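Local coordinates for amidohydrolase (Staphylococcus aureus, PDB 3NUR), which is a putative metal-dependent amidohydrolase that probably hydrolyses carbon-nitrogen or related bonds, its natural substrate not being established, at residues F27-V32 / L312-Y317. Numbering follows the deposited sequence.
Sequences FEEHYV and LYAADY. With CA (calcium ion), chain B.
Glu28, His30 and Asp316 meet on one calcium ion, making this buried contact a metal-site junction between the first strand of the barrel, 24-31, and the loop between helices 296-306 and 325-328. Residues 27-30 and 312-317 run in nearly the same direction, 17° apart, and backbone bonds tie this touching part at both ends. Phe27 N donates to Tyr313 O at 2.9 Å, and His30 N meets Tyr317 O at 2.8 Å in an almost straight bond.

Between these ties the loop is gripped by the Glu29 carboxylate, whose chain folds back at chi2 (-50°). OE2 of Glu29 offers its syn lone pair to Ala315 N at 2.8 Å and also accepts from Glu28 N, whereas OE1 takes Tyr317 N from above the carboxylate plane. Glu29, a second-shell residue, thus holds the loop backbone on either side of Asp316, consistent with positioning that first-shell ligand.

In the first shell, Glu28 and Asp316 lie side by side with carboxylate planes 73° apart, and Glu28 OE1 and Asp316 OD1 each bind calcium at 2.1 Å. His30 NE2 binds the calcium ion at 2.3 Å. Ser291 holds the other oxygen of Glu28, while His192 and two waters complete the site. Farther back, Leu312 CD1 sits over the Phe27 ring, 3.9 Å from its centroid, in a CH-pi contact.

A Glu-x-His variant of the first-strand His-x-His motif, joined by an aspartate where the eighth strand ends in this superfamily, is consistent with the amidohydrolase TIM-barrel metal centre, probably the active site.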
loop_
_atom_site.group_PDB
_atom_site.type_symbol
_atom_site.label_atom_id
_atom_site.label_comp_id
_atom_site.label_asym_id
_atom_site.label_seq_id
_atom_site.Cartn_x
_atom_site.Cartn_y
_atom_site.Cartn_z
ATOM N N PHE A 27 -4.594 -7.464 0.159
ATOM C CA PHE A 27 -4.502 -6.025 0.413
ATOM C C PHE A 27 -3.970 -5.077 -0.663
ATOM O O PHE A 27 -4.080 -3.854 -0.496
ATOM C CB PHE A 27 -3.785 -5.802 1.745
ATOM C CG PHE A 27 -4.669 -6.006 2.950
ATOM C CD1 PHE A 27 -5.251 -4.917 3.595
ATOM C CD2 PHE A 27 -4.903 -7.285 3.455
ATOM C CE1 PHE A 27 -6.076 -5.101 4.710
ATOM C CE2 PHE A 27 -5.703 -7.467 4.591
ATOM C CZ PHE A 27 -6.279 -6.374 5.210
ATOM N N GLU A 28 -3.347 -5.610 -1.727
ATOM C CA GLU A 28 -2.788 -4.732 -2.761
ATOM C C GLU A 28 -3.326 -5.197 -4.085
ATOM O O GLU A 28 -2.655 -5.918 -4.804
ATOM C CB GLU A 28 -1.240 -4.739 -2.716
ATOM C CG GLU A 28 -0.627 -3.557 -3.461
ATOM C CD GLU A 28 0.874 -3.683 -3.639
ATOM O OE1 GLU A 28 1.329 -3.699 -4.805
ATOM O OE2 GLU A 28 1.593 -3.816 -2.619
ATOM N N GLU A 29 -4.598 -4.891 -4.346
ATOM C CA GLU A 29 -5.309 -5.381 -5.530
ATOM C C GLU A 29 -5.843 -4.149 -6.232
ATOM O O GLU A 29 -6.482 -3.304 -5.583
ATOM C CB GLU A 29 -6.425 -6.339 -5.056
ATOM C CG GLU A 29 -5.947 -7.307 -3.951
ATOM C CD GLU A 29 -4.650 -8.078 -4.194
ATOM O OE1 GLU A 29 -4.461 -8.599 -5.315
ATOM O OE2 GLU A 29 -3.817 -8.160 -3.259
ATOM N N HIS A 30 -5.528 -4.022 -7.533
ATOM C CA HIS A 30 -5.778 -2.789 -8.260
ATOM C C HIS A 30 -6.877 -2.770 -9.277
ATOM O O HIS A 30 -7.183 -3.777 -9.912
ATOM C CB HIS A 30 -4.470 -2.318 -8.918
ATOM C CG HIS A 30 -3.331 -2.174 -7.946
ATOM N ND1 HIS A 30 -3.327 -1.174 -6.978
ATOM C CD2 HIS A 30 -2.178 -2.883 -7.846
ATOM C CE1 HIS A 30 -2.189 -1.315 -6.312
ATOM N NE2 HIS A 30 -1.466 -2.333 -6.791
ATOM N N TYR A 31 -7.394 -1.565 -9.498
ATOM C CA TYR A 31 -8.370 -1.308 -10.542
ATOM C C TYR A 31 -8.039 0.028 -11.201
ATOM O O TYR A 31 -7.401 0.870 -10.585
ATOM C CB TYR A 31 -9.818 -1.284 -9.972
ATOM C CG TYR A 31 -10.161 -0.005 -9.245
ATOM C CD1 TYR A 31 -9.760 0.196 -7.929
ATOM C CD2 TYR A 31 -10.788 1.054 -9.907
ATOM C CE1 TYR A 31 -10.021 1.387 -7.272
ATOM C CE2 TYR A 31 -11.041 2.260 -9.262
ATOM C CZ TYR A 31 -10.644 2.423 -7.944
ATOM O OH TYR A 31 -10.870 3.596 -7.281
ATOM N N VAL A 32 -8.528 0.241 -12.434
ATOM C CA VAL A 32 -8.456 1.550 -13.091
ATOM C C VAL A 32 -9.815 1.740 -13.746
ATOM O O VAL A 32 -10.560 0.758 -13.912
ATOM C CB VAL A 32 -7.279 1.752 -14.091
ATOM C CG1 VAL A 32 -5.921 1.508 -13.431
ATOM C CG2 VAL A 32 -7.441 0.898 -15.358
ATOM N N LEU A 312 0.301 -9.148 6.354
ATOM C CA LEU A 312 -0.968 -9.230 5.627
ATOM C C LEU A 312 -0.713 -9.865 4.272
ATOM O O LEU A 312 0.417 -9.850 3.814
ATOM C CB LEU A 312 -1.595 -7.829 5.438
ATOM C CG LEU A 312 -1.903 -7.033 6.697
ATOM C CD1 LEU A 312 -2.356 -5.607 6.339
ATOM C CD2 LEU A 312 -2.937 -7.740 7.569
ATOM N N TYR A 313 -1.738 -10.464 3.652
ATOM C CA TYR A 313 -1.576 -11.117 2.358
ATOM C C TYR A 313 -1.947 -10.171 1.217
ATOM O O TYR A 313 -2.711 -9.231 1.424
ATOM C CB TYR A 313 -2.380 -12.430 2.332
ATOM C CG TYR A 313 -1.778 -13.543 1.500
ATOM C CD1 TYR A 313 -0.398 -13.697 1.395
ATOM C CD2 TYR A 313 -2.592 -14.475 0.856
ATOM C CE1 TYR A 313 0.163 -14.753 0.671
ATOM C CE2 TYR A 313 -2.044 -15.536 0.129
ATOM C CZ TYR A 313 -0.668 -15.664 0.031
ATOM O OH TYR A 313 -0.130 -16.697 -0.702
ATOM N N ALA A 314 -1.342 -10.361 0.047
ATOM C CA ALA A 314 -1.562 -9.486 -1.125
ATOM C C ALA A 314 -0.988 -10.152 -2.358
ATOM O O ALA A 314 0.045 -10.817 -2.263
ATOM C CB ALA A 314 -0.888 -8.132 -0.915
ATOM N N ALA A 315 -1.629 -9.942 -3.520
ATOM C CA ALA A 315 -1.214 -10.549 -4.787
ATOM C C ALA A 315 -0.687 -9.562 -5.824
ATOM O O ALA A 315 -0.074 -9.999 -6.793
ATOM C CB ALA A 315 -2.406 -11.286 -5.406
ATOM N N ASP A 316 -1.007 -8.261 -5.684
ATOM C CA ASP A 316 -0.698 -7.225 -6.702
ATOM C C ASP A 316 -1.519 -7.508 -7.984
ATOM O O ASP A 316 -1.112 -7.168 -9.106
ATOM C CB ASP A 316 0.821 -7.082 -6.986
ATOM C CG ASP A 316 1.202 -5.711 -7.502
ATOM O OD1 ASP A 316 0.394 -4.756 -7.317
ATOM O OD2 ASP A 316 2.271 -5.595 -8.178
ATOM N N TYR A 317 -2.706 -8.127 -7.805
ATOM C CA TYR A 317 -3.568 -8.411 -8.944
ATOM C C TYR A 317 -3.999 -7.088 -9.612
ATOM O O TYR A 317 -4.325 -6.146 -8.894
ATOM C CB TYR A 317 -4.812 -9.212 -8.493
ATOM C CG TYR A 317 -5.750 -9.507 -9.635
ATOM C CD1 TYR A 317 -5.584 -10.646 -10.419
ATOM C CD2 TYR A 317 -6.739 -8.592 -10.008
ATOM C CE1 TYR A 317 -6.388 -10.880 -11.532
ATOM C CE2 TYR A 317 -7.561 -8.827 -11.111
ATOM C CZ TYR A 317 -7.389 -9.981 -11.861
ATOM O OH TYR A 317 -8.199 -10.242 -12.944
HETATM CA CA CA B . 0.831 -2.773 -6.680
HETATM O O HOH W 1 2.926 -3.266 -7.043
HETATM O O HOH W 2 1.054 -1.765 -8.688
#